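Long-range contacts in Lmo0135 protein (Listeria monocytogenes EGD-e, PDB 5ISU), which probably serves as the extracellular substrate-binding component of an ABC transporter, a family generally associated with peptide uptake: residues Pro33-Asp38 and Thr106-Pro111; Tyr49-Trp54 and Thr150-Pro155; Tyr424-Leu429 and Gln453-Asp458. All blocks are in the same frame, centred on the assembly; numbering follows the deposited sequence.

Contact 1: residues Pro33-Asp38 and Thr106-Pro111; sequences PNYASD and TKQNSP
Two loops of the solute-binding protein fold meet here: the one between strand 19-24 and helix 39-48, through Asn34 and Tyr35, and the one that follows helix 93-104, through Gln108, Ser110 and Pro111. Tyr35 lays its ring along the second loop and delivers its phenol to the backbone. Tyr35 OH donates to Gln108 O (2.9 Å), approaching the oxygen at an angle and from 33° off the carbonyl plane. The same oxygen and Asn109 O both lie at the ring edge, in its plane, with Tyr35 CE1 3.6 Å from Asn109 O. Tyr35 CD1, nearer the root of the ring, rests 3.8 Å from Pro111 CD, the two side chains set nearly perpendicular. A second bond runs the other way: Ser110 OG, held anti to its own N (chi1 -176°), donates to Asn34 O at 2.8 Å, in the carbonyl plane and on a lone pair. Pro111 CD packs against this carbonyl as well, 3.4 Å from Asn34 O. Each loop thus gives one hydroxyl and one backbone carbonyl. The phenol bond at the tip and Pro111 CD at CD1 hold the tyrosine ring along the second loop, while the serine bond ties the neighbouring backbone. The amides of Asn34 and Gln108 have partners outside the two loops: Asn34 ND2 bonds to Ser102 OG in helix 93-104, and Gln108 OE1 accepts from Ile165 N. The arrangement is one of side-chain-to-backbone bonding between irregular loops, joining the approach to helix 39-48 with the exit of helix 93-104 in a family 5 solute-binding protein.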
loop_
_atom_site.group_PDB
_atom_site.type_symbol
_atom_site.label_atom_id
_atom_site.label_comp_id
_atom_site.label_asym_id
_atom_site.label_seq_id
_atom_site.Cartn_x
_atom_site.Cartn_y
_atom_site.Cartn_z
ATOM N N PRO A 33 5.012 -6.806 13.407
ATOM C CA PRO A 33 5.424 -6.537 12.022
ATOM C C PRO A 33 5.670 -7.742 11.134
ATOM O O PRO A 33 5.740 -7.588 9.917
ATOM C CB PRO A 33 6.704 -5.723 12.187
ATOM C CG PRO A 33 7.204 -6.054 13.527
ATOM C CD PRO A 33 5.993 -6.270 14.372
ATOM N N ASN A 34 5.849 -8.916 11.723
ATOM C CA ASN A 34 6.003 -10.135 10.918
ATOM C C ASN A 34 4.664 -10.539 10.272
ATOM O O ASN A 34 4.654 -11.330 9.350
ATOM C CB ASN A 34 6.527 -11.315 11.772
ATOM C CG ASN A 34 8.011 -11.220 12.090
ATOM O OD1 ASN A 34 8.648 -10.207 11.860
ATOM N ND2 ASN A 34 8.567 -12.301 12.617
ATOM N N TYR A 35 3.547 -9.988 10.753
ATOM C CA TYR A 35 2.223 -10.358 10.233
ATOM C C TYR A 35 1.322 -9.182 9.847
ATOM O O TYR A 35 0.413 -9.356 9.045
ATOM C CB TYR A 35 1.504 -11.241 11.271
ATOM C CG TYR A 35 2.346 -12.436 11.676
ATOM C CD1 TYR A 35 2.364 -13.593 10.902
ATOM C CD2 TYR A 35 3.167 -12.385 12.805
ATOM C CE1 TYR A 35 3.160 -14.666 11.249
ATOM C CE2 TYR A 35 3.960 -13.450 13.162
ATOM C CZ TYR A 35 3.965 -14.588 12.377
ATOM O OH TYR A 35 4.757 -15.652 12.731
ATOM N N ALA A 36 1.573 -7.984 10.387
ATOM C CA ALA A 36 0.687 -6.842 10.110
ATOM C C ALA A 36 0.496 -6.554 8.620
ATOM O O ALA A 36 1.467 -6.388 7.907
ATOM C CB ALA A 36 1.189 -5.590 10.817
ATOM N N SER A 37 -0.764 -6.513 8.171
ATOM C CA SER A 37 -1.078 -6.204 6.766
ATOM C C SER A 37 -2.298 -5.277 6.563
ATOM O O SER A 37 -2.395 -4.644 5.522
ATOM C CB SER A 37 -1.241 -7.500 5.938
ATOM O OG SER A 37 -2.264 -8.318 6.464
ATOM N N ASP A 38 -3.217 -5.192 7.528
ATOM C CA ASP A 38 -4.395 -4.312 7.370
ATOM C C ASP A 38 -4.055 -2.843 7.769
ATOM O O ASP A 38 -3.067 -2.593 8.447
ATOM C CB ASP A 38 -5.590 -4.823 8.178
ATOM C CG ASP A 38 -5.336 -4.776 9.680
ATOM O OD1 ASP A 38 -4.376 -5.452 10.127
ATOM O OD2 ASP A 38 -6.084 -4.069 10.410
ATOM N N THR A 106 9.258 -21.572 8.157
ATOM C CA THR A 106 7.973 -21.903 7.532
ATOM C C THR A 106 6.832 -22.165 8.516
ATOM O O THR A 106 5.686 -21.812 8.218
ATOM C CB THR A 106 8.099 -23.108 6.560
ATOM O OG1 THR A 106 8.837 -24.151 7.195
ATOM C CG2 THR A 106 8.823 -22.710 5.270
ATOM N N LYS A 107 7.127 -22.763 9.677
ATOM C CA LYS A 107 6.070 -23.036 10.667
ATOM C C LYS A 107 5.389 -21.754 11.217
ATOM O O LYS A 107 4.266 -21.825 11.726
ATOM C CB LYS A 107 6.591 -23.890 11.839
ATOM C CG LYS A 107 7.650 -23.233 12.722
ATOM C CD LYS A 107 8.115 -24.130 13.876
ATOM C CE LYS A 107 7.038 -24.318 14.942
ATOM N NZ LYS A 107 7.503 -25.066 16.154
ATOM N N GLN A 108 6.049 -20.595 11.102
ATOM C CA GLN A 108 5.473 -19.338 11.607
ATOM C C GLN A 108 4.444 -18.706 10.642
ATOM O O GLN A 108 3.731 -17.768 11.038
ATOM C CB GLN A 108 6.585 -18.319 11.943
ATOM C CG GLN A 108 7.583 -18.759 13.020
ATOM C CD GLN A 108 6.969 -18.973 14.407
ATOM O OE1 GLN A 108 5.826 -18.576 14.679
ATOM N NE2 GLN A 108 7.738 -19.604 15.296
ATOM N N ASN A 109 4.371 -19.211 9.397
ATOM C CA ASN A 109 3.436 -18.692 8.378
ATOM C C ASN A 109 3.503 -17.172 8.211
ATOM O O ASN A 109 2.460 -16.503 8.240
ATOM C CB ASN A 109 1.980 -19.066 8.710
ATOM C CG ASN A 109 1.699 -20.551 8.600
ATOM O OD1 ASN A 109 2.220 -21.252 7.715
ATOM N ND2 ASN A 109 0.814 -21.034 9.475
ATOM N N SER A 110 4.707 -16.621 8.068
ATOM C CA SER A 110 4.839 -15.167 7.868
ATOM C C SER A 110 4.512 -14.814 6.424
ATOM O O SER A 110 5.105 -15.382 5.525
ATOM C CB SER A 110 6.246 -14.640 8.200
ATOM O OG SER A 110 6.281 -13.197 8.077
ATOM N N PRO A 111 3.600 -13.835 6.201
ATOM C CA PRO A 111 3.259 -13.486 4.822
ATOM C C PRO A 111 4.392 -12.857 3.995
ATOM O O PRO A 111 4.302 -12.863 2.772
ATOM C CB PRO A 111 2.065 -12.529 4.971
ATOM C CG PRO A 111 2.087 -12.054 6.383
ATOM C CD PRO A 111 2.734 -13.143 7.179
#

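Contact 2: residues Tyr49-Trp54 and Thr150-Pro155; sequences YAPLFW and TFFPIP
Phe152 lies alongside Pro51, the two side chains pointing the same way. Phe152 CB is 4.1 Å from Ala50 O, and with CG anti to the carbonyl carbon (chi1 -64°) the ring is laid against the proline. CG is near both CA and CB of Pro51; Phe152 CD2 comes to 3.5 Å from Ala50 C, and CE2 approaches Tyr49 O at the ring edge. CE1 and, at the tip, CZ both meet Pro51 CB, because that carbon sits over the centre of one face, 3.8 Å from the Phe152 ring centroid and 13° off the normal, a CH-pi contact. Gln45 and Gln46 of helix 39-48 also touch this phenylalanine. Within the solute-binding protein fold, the contact joins the loop after helix 39-48 to the loop between helices 144-148 and 156-159, two irregular stretches held by backbone as well as side chains. Leu52 N donates to Phe151 O over 2.8 Å, almost in line with the carbonyl bond. Next to that bond, Leu52 CD1 packs 3.5 Å from Phe151 CD2, while the Phe151 side chain also touches Thr99 and Val100 of helix 93-104. Two waters bridge the two backbones. One donates to Ala50 O and to Pro153 O, at the edge of the Tyr49 ring and in its plane; the other accepts from Phe53 N and from Phe151 N, 2.9 Å from the latter.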
loop_
_atom_site.group_PDB
_atom_site.type_symbol
_atom_site.label_atom_id
_atom_site.label_comp_id
_atom_site.label_asym_id
_atom_site.label_seq_id
_atom_site.Cartn_x
_atom_site.Cartn_y
_atom_site.Cartn_z
ATOM N N TYR A 49 6.553 0.402 16.682
ATOM C CA TYR A 49 7.798 -0.151 16.159
ATOM C C TYR A 49 8.503 0.761 15.160
ATOM O O TYR A 49 7.875 1.337 14.293
ATOM C CB TYR A 49 7.515 -1.461 15.434
ATOM C CG TYR A 49 7.015 -2.597 16.300
ATOM C CD1 TYR A 49 5.661 -2.718 16.622
ATOM C CD2 TYR A 49 7.889 -3.584 16.753
ATOM C CE1 TYR A 49 5.203 -3.781 17.383
ATOM C CE2 TYR A 49 7.440 -4.640 17.520
ATOM C CZ TYR A 49 6.102 -4.736 17.821
ATOM O OH TYR A 49 5.679 -5.773 18.575
ATOM N N ALA A 50 9.825 0.829 15.269
ATOM C CA ALA A 50 10.653 1.574 14.351
ATOM C C ALA A 50 11.254 0.604 13.291
ATOM O O ALA A 50 11.534 -0.558 13.602
ATOM C CB ALA A 50 11.759 2.268 15.114
ATOM N N PRO A 51 11.432 1.076 12.035
ATOM C CA PRO A 51 12.058 0.255 10.990
ATOM C C PRO A 51 13.587 0.487 10.906
ATOM O O PRO A 51 14.117 1.363 11.586
ATOM C CB PRO A 51 11.392 0.785 9.731
ATOM C CG PRO A 51 11.277 2.262 10.013
ATOM C CD PRO A 51 10.946 2.362 11.485
ATOM N N LEU A 52 14.291 -0.289 10.086
ATOM C CA LEU A 52 15.728 -0.051 9.909
ATOM C C LEU A 52 15.900 1.274 9.163
ATOM O O LEU A 52 16.753 2.089 9.511
ATOM C CB LEU A 52 16.392 -1.179 9.131
ATOM C CG LEU A 52 16.364 -2.550 9.807
ATOM C CD1 LEU A 52 16.878 -3.621 8.856
ATOM C CD2 LEU A 52 17.164 -2.540 11.098
ATOM N N PHE A 53 15.076 1.462 8.132
ATOM C CA PHE A 53 15.075 2.666 7.309
ATOM C C PHE A 53 13.637 3.082 7.090
ATOM O O PHE A 53 12.741 2.236 7.112
ATOM C CB PHE A 53 15.715 2.392 5.957
ATOM C CG PHE A 53 17.151 1.968 6.043
ATOM C CD1 PHE A 53 17.476 0.640 6.226
ATOM C CD2 PHE A 53 18.171 2.904 5.944
ATOM C CE1 PHE A 53 18.802 0.240 6.298
ATOM C CE2 PHE A 53 19.493 2.523 6.021
ATOM C CZ PHE A 53 19.817 1.181 6.196
ATOM N N TRP A 54 13.412 4.378 6.889
ATOM C CA TRP A 54 12.074 4.867 6.625
ATOM C C TRP A 54 11.766 4.618 5.146
ATOM O O TRP A 54 12.480 5.080 4.289
ATOM C CB TRP A 54 11.950 6.361 6.945
ATOM C CG TRP A 54 12.235 6.742 8.364
ATOM C CD1 TRP A 54 13.304 7.444 8.816
ATOM C CD2 TRP A 54 11.442 6.434 9.519
ATOM N NE1 TRP A 54 13.222 7.619 10.173
ATOM C CE2 TRP A 54 12.090 7.001 10.631
ATOM C CE3 TRP A 54 10.249 5.745 9.714
ATOM C CZ2 TRP A 54 11.581 6.901 11.927
ATOM C CZ3 TRP A 54 9.736 5.635 11.015
ATOM C CH2 TRP A 54 10.406 6.197 12.098
ATOM N N THR A 150 11.950 -1.732 4.207
ATOM C CA THR A 150 10.581 -1.897 4.730
ATOM C C THR A 150 10.577 -2.924 5.881
ATOM O O THR A 150 9.568 -3.580 6.136
ATOM C CB THR A 150 9.592 -2.348 3.608
ATOM O OG1 THR A 150 10.044 -3.582 3.004
ATOM C CG2 THR A 150 9.462 -1.278 2.517
ATOM N N PHE A 151 11.689 -2.979 6.622
ATOM C CA PHE A 151 11.905 -3.959 7.667
ATOM C C PHE A 151 11.861 -3.407 9.105
ATOM O O PHE A 151 12.645 -2.507 9.469
ATOM C CB PHE A 151 13.279 -4.590 7.428
ATOM C CG PHE A 151 13.523 -5.824 8.229
ATOM C CD1 PHE A 151 13.156 -7.056 7.729
ATOM C CD2 PHE A 151 14.118 -5.762 9.471
ATOM C CE1 PHE A 151 13.364 -8.214 8.459
ATOM C CE2 PHE A 151 14.339 -6.912 10.204
ATOM C CZ PHE A 151 13.964 -8.146 9.689
ATOM N N PHE A 152 10.979 -3.996 9.917
ATOM C CA PHE A 152 10.807 -3.642 11.338
ATOM C C PHE A 152 11.258 -4.841 12.176
ATOM O O PHE A 152 10.647 -5.897 12.088
ATOM C CB PHE A 152 9.328 -3.353 11.669
ATOM C CG PHE A 152 8.745 -2.151 10.966
ATOM C CD1 PHE A 152 8.341 -2.227 9.644
ATOM C CD2 PHE A 152 8.535 -0.954 11.655
ATOM C CE1 PHE A 152 7.774 -1.120 9.004
ATOM C CE2 PHE A 152 7.984 0.156 11.028
ATOM C CZ PHE A 152 7.597 0.070 9.697
ATOM N N PRO A 153 12.329 -4.698 12.978
ATOM C CA PRO A 153 12.714 -5.851 13.770
ATOM C C PRO A 153 11.809 -6.100 14.976
ATOM O O PRO A 153 11.110 -5.178 15.453
ATOM C CB PRO A 153 14.134 -5.504 14.241
ATOM C CG PRO A 153 14.226 -4.038 14.162
ATOM C CD PRO A 153 13.344 -3.633 13.022
ATOM N N ILE A 154 11.787 -7.362 15.416
ATOM C CA ILE A 154 11.051 -7.753 16.633
ATOM C C ILE A 154 12.086 -8.171 17.694
ATOM O O ILE A 154 13.240 -8.393 17.371
ATOM C CB ILE A 154 9.940 -8.802 16.372
ATOM C CG1 ILE A 154 10.491 -10.134 15.841
ATOM C CG2 ILE A 154 8.936 -8.234 15.383
ATOM C CD1 ILE A 154 9.420 -11.198 15.665
ATOM N N PRO A 155 11.695 -8.186 18.971
ATOM C CA PRO A 155 12.698 -8.507 19.992
ATOM C C PRO A 155 12.931 -10.009 20.232
ATOM O O PRO A 155 11.986 -10.764 20.450
ATOM C CB PRO A 155 12.160 -7.814 21.236
ATOM C CG PRO A 155 10.705 -7.655 21.011
ATOM C CD PRO A 155 10.470 -7.602 19.544
HETATM O O HOH W 1 11.293 -2.440 15.765
HETATM O O HOH W 2 13.406 -0.686 7.110
#

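Contact 3: residues Tyr424-Leu429 and Gln453-Asp458; sequences YHNKDL and QNTIAD
With CG anti to the backbone N in Tyr424 (chi1 174°) and in Leu429 (chi1 -179°), both side chains reach across to helix 442-458, where Thr455 and Ile456 receive them. Leu429 does so with two branches: Leu429 CD2 touches Ile456 CD1 at 3.6 Å, the side chains roughly perpendicular, while Leu429 CD1 lies 4.1 Å from Thr455 CB, those two chains running antiparallel past one another. Ile456 CD1 also comes within 4.1 Å of Tyr424 CE2, so one methyl meets both the leucine and the aromatic ring. Leu429 CD2 in turn lies at the edge of that ring, in its plane. Thr455 CG2 faces the contact, 3.9 Å from Tyr424 OH, and the threonine hydroxyl bonds to Lys451 O one turn back in its own helix. Asn426, the N-cap of helix 427-438, holds the polar side together. Asn426 ND2 donates to Tyr424 OH over 2.9 Å, nearly straight at 172° and in the amide plane, and its OD1 accepts from Leu429 N, which stands above the carbonyl plane. No hydrogen bond crosses between the two segments; the touching is van der Waals, mostly methyl and ring carbons. The two side-chain bonds of Asn426 stay within 424-429, and the Tyr424 hydroxyl is further tied to Asp459, just past the second helix, which is consistent with the N-cap holding Tyr424 and Leu429 in place for the methyl packing.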
loop_
_atom_site.group_PDB
_atom_site.type_symbol
_atom_site.label_atom_id
_atom_site.label_comp_id
_atom_site.label_asym_id
_atom_site.label_seq_id
_atom_site.Cartn_x
_atom_site.Cartn_y
_atom_site.Cartn_z
ATOM N N TYR A 424 -4.742 -12.292 -17.919
ATOM C CA TYR A 424 -3.879 -12.064 -19.083
ATOM C C TYR A 424 -2.688 -13.026 -19.078
ATOM O O TYR A 424 -1.888 -13.031 -18.146
ATOM C CB TYR A 424 -3.409 -10.610 -19.037
ATOM C CG TYR A 424 -2.392 -10.158 -20.061
ATOM C CD1 TYR A 424 -2.737 -9.997 -21.402
ATOM C CD2 TYR A 424 -1.109 -9.788 -19.669
ATOM C CE1 TYR A 424 -1.815 -9.531 -22.323
ATOM C CE2 TYR A 424 -0.185 -9.327 -20.588
ATOM C CZ TYR A 424 -0.542 -9.196 -21.907
ATOM O OH TYR A 424 0.381 -8.736 -22.817
ATOM N N HIS A 425 -2.577 -13.835 -20.129
ATOM C CA HIS A 425 -1.510 -14.834 -20.230
ATOM C C HIS A 425 -0.555 -14.522 -21.377
ATOM O O HIS A 425 -0.900 -14.677 -22.554
ATOM C CB HIS A 425 -2.114 -16.232 -20.382
ATOM C CG HIS A 425 -3.185 -16.528 -19.380
ATOM N ND1 HIS A 425 -2.958 -16.500 -18.019
ATOM C CD2 HIS A 425 -4.487 -16.858 -19.538
ATOM C CE1 HIS A 425 -4.078 -16.789 -17.380
ATOM N NE2 HIS A 425 -5.019 -17.018 -18.279
ATOM N N ASN A 426 0.652 -14.093 -21.014
ATOM C CA ASN A 426 1.685 -13.738 -21.976
ATOM C C ASN A 426 3.071 -14.195 -21.482
ATOM O O ASN A 426 3.716 -13.492 -20.689
ATOM C CB ASN A 426 1.647 -12.217 -22.184
ATOM C CG ASN A 426 2.710 -11.720 -23.148
ATOM O OD1 ASN A 426 3.646 -12.452 -23.527
ATOM N ND2 ASN A 426 2.586 -10.460 -23.544
ATOM N N LYS A 427 3.514 -15.364 -21.971
ATOM C CA LYS A 427 4.825 -15.943 -21.612
ATOM C C LYS A 427 6.023 -15.019 -21.839
ATOM O O LYS A 427 6.928 -14.974 -21.017
ATOM C CB LYS A 427 5.090 -17.268 -22.349
ATOM C CG LYS A 427 4.518 -18.518 -21.707
ATOM C CD LYS A 427 5.069 -19.751 -22.437
ATOM C CE LYS A 427 4.767 -21.077 -21.745
ATOM N NZ LYS A 427 3.311 -21.378 -21.681
ATOM N N ASP A 428 6.054 -14.326 -22.968
ATOM C CA ASP A 428 7.160 -13.404 -23.260
ATOM C C ASP A 428 7.245 -12.311 -22.209
ATOM O O ASP A 428 8.329 -12.003 -21.737
ATOM C CB ASP A 428 7.018 -12.767 -24.643
ATOM C CG ASP A 428 7.334 -13.738 -25.779
ATOM O OD1 ASP A 428 7.676 -14.909 -25.513
ATOM O OD2 ASP A 428 7.260 -13.314 -26.954
ATOM N N LEU A 429 6.103 -11.743 -21.832
ATOM C CA LEU A 429 6.098 -10.683 -20.823
ATOM C C LEU A 429 6.560 -11.232 -19.486
ATOM O O LEU A 429 7.266 -10.555 -18.752
ATOM C CB LEU A 429 4.712 -10.068 -20.662
ATOM C CG LEU A 429 4.626 -8.929 -19.639
ATOM C CD1 LEU A 429 5.510 -7.763 -20.071
ATOM C CD2 LEU A 429 3.190 -8.480 -19.468
ATOM N N GLN A 453 5.938 -1.815 -18.859
ATOM C CA GLN A 453 4.922 -0.752 -18.798
ATOM C C GLN A 453 4.344 -0.526 -20.187
ATOM O O GLN A 453 3.131 -0.391 -20.351
ATOM C CB GLN A 453 5.494 0.562 -18.208
ATOM C CG GLN A 453 5.888 0.474 -16.732
ATOM C CD GLN A 453 6.539 1.743 -16.216
ATOM O OE1 GLN A 453 5.864 2.725 -15.857
ATOM N NE2 GLN A 453 7.860 1.730 -16.158
ATOM N N ASN A 454 5.214 -0.496 -21.186
ATOM C CA ASN A 454 4.770 -0.346 -22.570
ATOM C C ASN A 454 3.919 -1.508 -23.069
ATOM O O ASN A 454 2.894 -1.271 -23.704
ATOM C CB ASN A 454 5.955 -0.066 -23.502
ATOM C CG ASN A 454 6.351 1.401 -23.481
ATOM O OD1 ASN A 454 7.445 1.774 -23.062
ATOM N ND2 ASN A 454 5.419 2.247 -23.867
ATOM N N THR A 455 4.288 -2.748 -22.742
ATOM C CA THR A 455 3.500 -3.900 -23.208
ATOM C C THR A 455 2.116 -3.920 -22.567
ATOM O O THR A 455 1.116 -4.118 -23.254
ATOM C CB THR A 455 4.201 -5.236 -22.953
ATOM O OG1 THR A 455 5.522 -5.203 -23.511
ATOM C CG2 THR A 455 3.416 -6.394 -23.582
ATOM N N ILE A 456 2.051 -3.696 -21.261
ATOM C CA ILE A 456 0.763 -3.656 -20.563
ATOM C C ILE A 456 -0.162 -2.578 -21.148
ATOM O O ILE A 456 -1.375 -2.817 -21.343
ATOM C CB ILE A 456 0.960 -3.426 -19.036
ATOM C CG1 ILE A 456 1.618 -4.657 -18.374
ATOM C CG2 ILE A 456 -0.356 -3.090 -18.341
ATOM C CD1 ILE A 456 0.857 -5.958 -18.531
ATOM N N ALA A 457 0.397 -1.398 -21.408
ATOM C CA ALA A 457 -0.383 -0.297 -21.968
ATOM C C ALA A 457 -0.784 -0.622 -23.405
ATOM O O ALA A 457 -1.941 -0.494 -23.763
ATOM C CB ALA A 457 0.395 1.015 -21.909
ATOM N N ASP A 458 0.171 -1.066 -24.218
ATOM C CA ASP A 458 -0.129 -1.450 -25.607
ATOM C C ASP A 458 -1.198 -2.536 -25.709
ATOM O O ASP A 458 -2.052 -2.448 -26.572
ATOM C CB ASP A 458 1.122 -1.906 -26.340
ATOM C CG ASP A 458 2.129 -0.786 -26.535
ATOM O OD1 ASP A 458 1.747 0.396 -26.461
ATOM O OD2 ASP A 458 3.313 -1.092 -26.778
#

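In the fold
Contacts 1 and 2 are neighbours, with centres about 14 Å apart and segments that alternate along the chain. They touch directly: Pro33 packs on Tyr49, Phe152 and Ile154, and helices 39-48 and 93-104 border both. Contact 3 stands apart, its nearest atoms about 22 Å from contact 1 and about 19 Å from contact 2. Contact 2 is the most uniformly buried and combines aromatic and proline packing with a backbone bond and waters. Contact 1 mixes buried residues with exposed ones and relies on hydroxyl-to-carbonyl bonds. Contact 3, with three of five touching residues buried and none exposed, joins the start of helix 427-438 and the residues before it to the end of helix 442-458 by methyl and ring packing.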